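Local coordinates for protein Cj0977 (Campylobacter jejuni, PDB 3BNV) that is of unknown biochemical function but serves as a sigma28-regulated, nonflagellar virulence factor with a hot-dog fold, at residues V58-D61 / Q62-F66; L113-E116 / T117-K120. All coordinates share one frame; numbering follows the deposited sequence.

Interaction 1 (V58-D61 / Q62-F66); sequences VADD and QGLIF
Asp60 turns its carboxylate inward, and the single oxygen OD1 takes two backbone N-H groups from the far arm of the turn. Gln62 N lies 2.8 Å from Asp60 OD1 and Leu64 N lies 3.2 Å from it; they arrive from opposite faces of the carboxylate, the Gln62 N-H steeply, the Leu64 N-H on the syn side and 32° out of plane. With chi1 at 65°, CG sits between the backbone N and the carbonyl carbon, which tucks OD1 over the turn. Leu64 CB packs against the same carboxylate, 3.6 Å from Asp60 OD2. At the tip the Asp61 and Gln62 side chains run abreast; Gln62 NE2 approaches Asp61 OD2 from above the carboxylate, but the modelled 2.5 Å is too short for a reliable bond.

Further in, the arms are tied by Ala59 N to Leu64 O, 2.7 Å and close to straight at 169°, and Val58 and Ile65 form a single beta bridge. A water bonds Asp60 O and, weakly, Gly63 N. Gly63 has a positive phi, where a CB would run into the carbonyl O of Gln62. Asp60 OD2 is engaged by His147 of the second subunit, so its two oxygens divide the work between local turn and dimer. The Gln62-to-Asp60 bond makes this an Asx turn, set in the loop that leads into helix 67-82 of the hot-dog fold.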
ATOM      1  N   VAL A  58     -12.123  -1.457   3.866  1.00 33.22           N
ATOM      2  CA  VAL A  58     -12.580  -0.389   4.745  1.00 32.53           C
ATOM      3  C   VAL A  58     -11.715  -0.261   5.981  1.00 32.29           C
ATOM      4  O   VAL A  58     -11.180  -1.241   6.464  1.00 32.20           O
ATOM      5  CB  VAL A  58     -14.051  -0.579   5.206  1.00 32.57           C
ATOM      6  CG1 VAL A  58     -15.002  -0.545   4.013  1.00 31.06           C
ATOM      7  CG2 VAL A  58     -14.187  -1.872   6.041  1.00 32.43           C
ATOM      8  N   ALA A  59     -11.613   0.959   6.494  1.00 32.19           N
ATOM      9  CA  ALA A  59     -10.942   1.231   7.750  1.00 32.32           C
ATOM     10  C   ALA A  59     -11.950   1.257   8.878  1.00 32.46           C
ATOM     11  O   ALA A  59     -11.614   0.982  10.022  1.00 32.41           O
ATOM     12  CB  ALA A  59     -10.251   2.563   7.675  1.00 32.29           C
ATOM     13  N   ASP A  60     -13.189   1.613   8.549  1.00 32.64           N
ATOM     14  CA  ASP A  60     -14.212   1.795   9.558  1.00 32.90           C
ATOM     15  C   ASP A  60     -15.609   1.383   9.075  1.00 33.02           C
ATOM     16  O   ASP A  60     -15.771   0.871   7.963  1.00 33.21           O
ATOM     17  CB  ASP A  60     -14.181   3.222  10.103  1.00 32.94           C
ATOM     18  CG  ASP A  60     -14.551   4.280   9.061  1.00 34.32           C
ATOM     19  OD1 ASP A  60     -15.220   3.965   8.046  1.00 34.65           O
ATOM     20  OD2 ASP A  60     -14.183   5.456   9.276  1.00 35.55           O
ATOM     21  N   ASP A  61     -16.615   1.599   9.909  1.00 32.82           N
ATOM     22  CA  ASP A  61     -17.959   1.211   9.527  1.00 33.02           C
ATOM     23  C   ASP A  61     -18.691   2.352   8.838  1.00 32.80           C
ATOM     24  O   ASP A  61     -19.903   2.313   8.718  1.00 32.71           O
ATOM     25  CB  ASP A  61     -18.748   0.657  10.719  1.00 32.90           C
ATOM     26  CG  ASP A  61     -19.066   1.716  11.770  1.00 34.32           C
ATOM     27  OD1 ASP A  61     -19.804   1.388  12.735  1.00 34.91           O
ATOM     28  OD2 ASP A  61     -18.577   2.872  11.651  1.00 36.44           O
ATOM     29  N   GLN A  62     -17.940   3.350   8.373  1.00 32.70           N
ATOM     30  CA  GLN A  62     -18.505   4.489   7.650  1.00 32.73           C
ATOM     31  C   GLN A  62     -18.191   4.459   6.159  1.00 32.59           C
ATOM     32  O   GLN A  62     -18.541   5.378   5.431  1.00 32.54           O
ATOM     33  CB  GLN A  62     -17.939   5.783   8.221  1.00 33.24           C
ATOM     34  CG  GLN A  62     -18.061   5.884   9.742  1.00 34.18           C
ATOM     35  CD  GLN A  62     -19.498   5.902  10.198  1.00 34.17           C
ATOM     36  OE1 GLN A  62     -20.220   6.855   9.914  1.00 35.83           O
ATOM     37  NE2 GLN A  62     -19.929   4.853  10.904  1.00 32.76           N
ATOM     38  N   GLY A  63     -17.502   3.416   5.712  1.00 32.55           N
ATOM     39  CA  GLY A  63     -17.163   3.275   4.297  1.00 32.09           C
ATOM     40  C   GLY A  63     -15.848   3.912   3.902  1.00 31.93           C
ATOM     41  O   GLY A  63     -15.548   4.032   2.726  1.00 32.19           O
ATOM     42  N   LEU A  64     -15.049   4.313   4.876  1.00 31.79           N
ATOM     43  CA  LEU A  64     -13.789   4.948   4.584  1.00 31.56           C
ATOM     44  C   LEU A  64     -12.789   3.857   4.194  1.00 32.21           C
ATOM     45  O   LEU A  64     -12.673   2.836   4.863  1.00 32.48           O
ATOM     46  CB  LEU A  64     -13.306   5.746   5.791  1.00 31.60           C
ATOM     47  CG  LEU A  64     -11.908   6.368   5.730  1.00 30.94           C
ATOM     48  CD1 LEU A  64     -11.955   7.562   4.852  1.00 27.19           C
ATOM     49  CD2 LEU A  64     -11.457   6.735   7.150  1.00 30.57           C
ATOM     50  N   ILE A  65     -12.092   4.073   3.087  1.00 32.16           N
ATOM     51  CA  ILE A  65     -11.203   3.098   2.515  1.00 31.96           C
ATOM     52  C   ILE A  65      -9.778   3.369   2.982  1.00 32.38           C
ATOM     53  O   ILE A  65      -9.261   4.467   2.789  1.00 32.47           O
ATOM     54  CB  ILE A  65     -11.270   3.185   0.982  1.00 31.52           C
ATOM     55  CG1 ILE A  65     -12.702   2.940   0.520  1.00 32.29           C
ATOM     56  CG2 ILE A  65     -10.371   2.182   0.333  1.00 30.40           C
ATOM     57  CD1 ILE A  65     -13.147   1.450   0.510  1.00 29.45           C
ATOM     58  N   PHE A  66      -9.142   2.358   3.573  1.00 32.29           N
ATOM     59  CA  PHE A  66      -7.788   2.479   4.061  1.00 32.11           C
ATOM     60  C   PHE A  66      -6.909   2.957   2.936  1.00 32.64           C
ATOM     61  O   PHE A  66      -6.925   2.376   1.852  1.00 33.02           O
ATOM     62  CB  PHE A  66      -7.295   1.130   4.521  1.00 31.50           C
ATOM     63  CG  PHE A  66      -6.055   1.181   5.347  1.00 31.51           C
ATOM     64  CD1 PHE A  66      -4.988   0.330   5.069  1.00 31.10           C
ATOM     65  CD2 PHE A  66      -5.966   2.029   6.445  1.00 31.64           C
ATOM     66  CE1 PHE A  66      -3.851   0.333   5.860  1.00 31.39           C
ATOM     67  CE2 PHE A  66      -4.840   2.040   7.240  1.00 31.25           C
ATOM     68  CZ  PHE A  66      -3.772   1.196   6.944  1.00 31.55           C
TER
HETATM   69  O   HOH W   1     -18.163   0.230   6.271  1.00 24.87           O

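Interaction 2 (L113-E116 / T117-K120); sequences LFDE and TSKK
Asp115 and Thr117 meet because their first torsions turn both side chains into the bend: Asp115 CG stands opposite its own N and beside the carbonyl carbon (chi1 -167°), while Thr117 OG1 is held between N and C (chi1 81°). The two side chains cross at about a right angle, and a single oxygen, Asp115 OD1, becomes the centre of the turn.

Three donors converge on it. Thr117 OG1 gives its hydrogen at 3.2 Å to the syn lone pair of Asp115 OD1, the one on the side of OD2. The backbone donors come instead from above the plane of the carboxylate and on one and the same face of it: Thr117 N lies 3.2 Å from Asp115 OD1, and Ser118 N is also 3.2 Å from Asp115 OD1, the latter bond a little the straighter at 161°. The other oxygen, Asp115 OD2, lies beside Ser118 CB.

Ser118 carries the turn onward. Its OG accepts from Lys120 N at 2.9 Å, an ST turn that follows the Asx turn made by Asp115 and Thr117 N and brings the chain to the start of strand 120-129. Outside the bend, Lys119 NZ forms a salt bridge with Asp145, Asp115 touches Arg121, and Leu113 O accepts from the Arg121 guanidinium at the foot of the loop.

All of this links strands 105-112 and 120-129 at the surface of the molecule. Three bonds of similar length on one oxygen probably concentrate the carboxylate's negative charge on OD1 and favour its ionised form, and they limit how far the Asp115 side chain can rotate.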
ATOM      1  N   LEU A 113       9.190   7.675 -16.670  1.00 33.98           N
ATOM      2  CA  LEU A 113      10.112   8.624 -17.272  1.00 34.68           C
ATOM      3  C   LEU A 113      11.085   7.862 -18.153  1.00 35.18           C
ATOM      4  O   LEU A 113      11.651   6.851 -17.730  1.00 35.28           O
ATOM      5  CB  LEU A 113      10.873   9.401 -16.206  1.00 34.71           C
ATOM      6  CG  LEU A 113      10.021  10.478 -15.540  1.00 36.96           C
ATOM      7  CD1 LEU A 113      10.794  11.246 -14.436  1.00 37.23           C
ATOM      8  CD2 LEU A 113       9.419  11.444 -16.616  1.00 38.48           C
ATOM      9  N   PHE A 114      11.256   8.361 -19.374  1.00 36.09           N
ATOM     10  CA  PHE A 114      12.016   7.717 -20.425  1.00 37.45           C
ATOM     11  C   PHE A 114      13.433   7.394 -19.976  1.00 38.13           C
ATOM     12  O   PHE A 114      14.114   8.238 -19.391  1.00 38.10           O
ATOM     13  CB  PHE A 114      12.030   8.644 -21.645  1.00 37.83           C
ATOM     14  CG  PHE A 114      12.765   8.108 -22.837  1.00 38.13           C
ATOM     15  CD1 PHE A 114      14.107   8.404 -23.031  1.00 38.39           C
ATOM     16  CD2 PHE A 114      12.105   7.355 -23.798  1.00 39.33           C
ATOM     17  CE1 PHE A 114      14.785   7.941 -24.157  1.00 37.50           C
ATOM     18  CE2 PHE A 114      12.785   6.888 -24.930  1.00 38.98           C
ATOM     19  CZ  PHE A 114      14.122   7.182 -25.098  1.00 37.84           C
ATOM     20  N   ASP A 115      13.858   6.166 -20.250  1.00 38.77           N
ATOM     21  CA  ASP A 115      15.153   5.682 -19.798  1.00 39.71           C
ATOM     22  C   ASP A 115      15.407   4.262 -20.300  1.00 40.29           C
ATOM     23  O   ASP A 115      15.123   3.282 -19.611  1.00 40.33           O
ATOM     24  CB  ASP A 115      15.228   5.712 -18.273  1.00 39.42           C
ATOM     25  CG  ASP A 115      16.638   5.523 -17.757  1.00 40.38           C
ATOM     26  OD1 ASP A 115      17.559   5.287 -18.577  1.00 41.05           O
ATOM     27  OD2 ASP A 115      16.825   5.609 -16.520  1.00 42.00           O
ATOM     28  N   GLU A 116      15.948   4.148 -21.502  1.00 41.07           N
ATOM     29  CA  GLU A 116      16.247   2.829 -22.032  1.00 42.47           C
ATOM     30  C   GLU A 116      17.615   2.295 -21.593  1.00 41.86           C
ATOM     31  O   GLU A 116      18.090   1.298 -22.120  1.00 42.15           O
ATOM     32  CB  GLU A 116      16.068   2.782 -23.566  1.00 42.24           C
ATOM     33  CG  GLU A 116      14.616   2.455 -23.990  1.00 44.07           C
ATOM     34  CD  GLU A 116      14.470   1.960 -25.438  1.00 44.76           C
ATOM     35  OE1 GLU A 116      15.501   1.656 -26.101  1.00 47.98           O
ATOM     36  OE2 GLU A 116      13.308   1.876 -25.917  1.00 46.43           O
ATOM     37  N   THR A 117      18.241   2.925 -20.608  1.00 41.72           N
ATOM     38  CA  THR A 117      19.529   2.401 -20.130  1.00 41.75           C
ATOM     39  C   THR A 117      19.396   1.745 -18.758  1.00 41.05           C
ATOM     40  O   THR A 117      19.574   0.536 -18.619  1.00 41.32           O
ATOM     41  CB  THR A 117      20.672   3.478 -20.074  1.00 41.97           C
ATOM     42  OG1 THR A 117      20.551   4.265 -18.875  1.00 42.09           O
ATOM     43  CG2 THR A 117      20.661   4.384 -21.331  1.00 41.55           C
ATOM     44  N   SER A 118      19.063   2.554 -17.763  1.00 39.84           N
ATOM     45  CA  SER A 118      19.068   2.122 -16.383  1.00 38.75           C
ATOM     46  C   SER A 118      17.950   1.115 -16.043  1.00 37.29           C
ATOM     47  O   SER A 118      16.863   1.169 -16.601  1.00 37.61           O
ATOM     48  CB  SER A 118      19.032   3.358 -15.462  1.00 38.86           C
ATOM     49  OG  SER A 118      18.799   2.988 -14.102  1.00 40.46           O
ATOM     50  N   LYS A 119      18.239   0.192 -15.133  1.00 35.27           N
ATOM     51  CA  LYS A 119      17.224  -0.711 -14.556  1.00 34.68           C
ATOM     52  C   LYS A 119      16.362  -0.043 -13.468  1.00 34.12           C
ATOM     53  O   LYS A 119      15.344  -0.597 -13.052  1.00 33.92           O
ATOM     54  CB  LYS A 119      17.885  -1.975 -13.989  1.00 34.84           C
ATOM     55  CG  LYS A 119      18.545  -2.854 -15.027  1.00 34.20           C
ATOM     56  CD  LYS A 119      19.338  -3.940 -14.346  1.00 35.76           C
ATOM     57  CE  LYS A 119      20.046  -4.826 -15.374  1.00 37.13           C
ATOM     58  NZ  LYS A 119      19.051  -5.547 -16.212  1.00 36.42           N
ATOM     59  N   LYS A 120      16.789   1.139 -13.018  1.00 33.89           N
ATOM     60  CA  LYS A 120      16.036   1.938 -12.056  1.00 33.89           C
ATOM     61  C   LYS A 120      15.222   3.011 -12.801  1.00 33.37           C
ATOM     62  O   LYS A 120      15.782   3.842 -13.535  1.00 33.40           O
ATOM     63  CB  LYS A 120      16.996   2.541 -11.023  1.00 34.09           C
ATOM     64  CG  LYS A 120      16.380   3.570 -10.069  1.00 35.67           C
ATOM     65  CD  LYS A 120      17.464   4.285  -9.241  1.00 35.76           C
ATOM     66  CE  LYS A 120      16.837   5.397  -8.391  1.00 39.74           C
ATOM     67  NZ  LYS A 120      17.539   5.677  -7.069  1.00 39.35           N
TER

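How the interactions relate
Interactions 1 and 2 lie on opposite sides of the chain's centre, their own centres 38 Å apart and their nearest atoms about 25 Å apart, so neither touches the other. Both use one aspartate oxygen to gather backbone N-H groups in a sharp bend, but the settings differ. Interaction 1 precedes helix 67-82 and lies against the second subunit, whose His147 and Ile148 reach it; interaction 2 joins two neighbouring strands of the antiparallel sheet, and no other chain of the dimer touches it. The function being unknown, neither can be tied to a site: one is a loop at the dimer interface, the other a surface connection between strands.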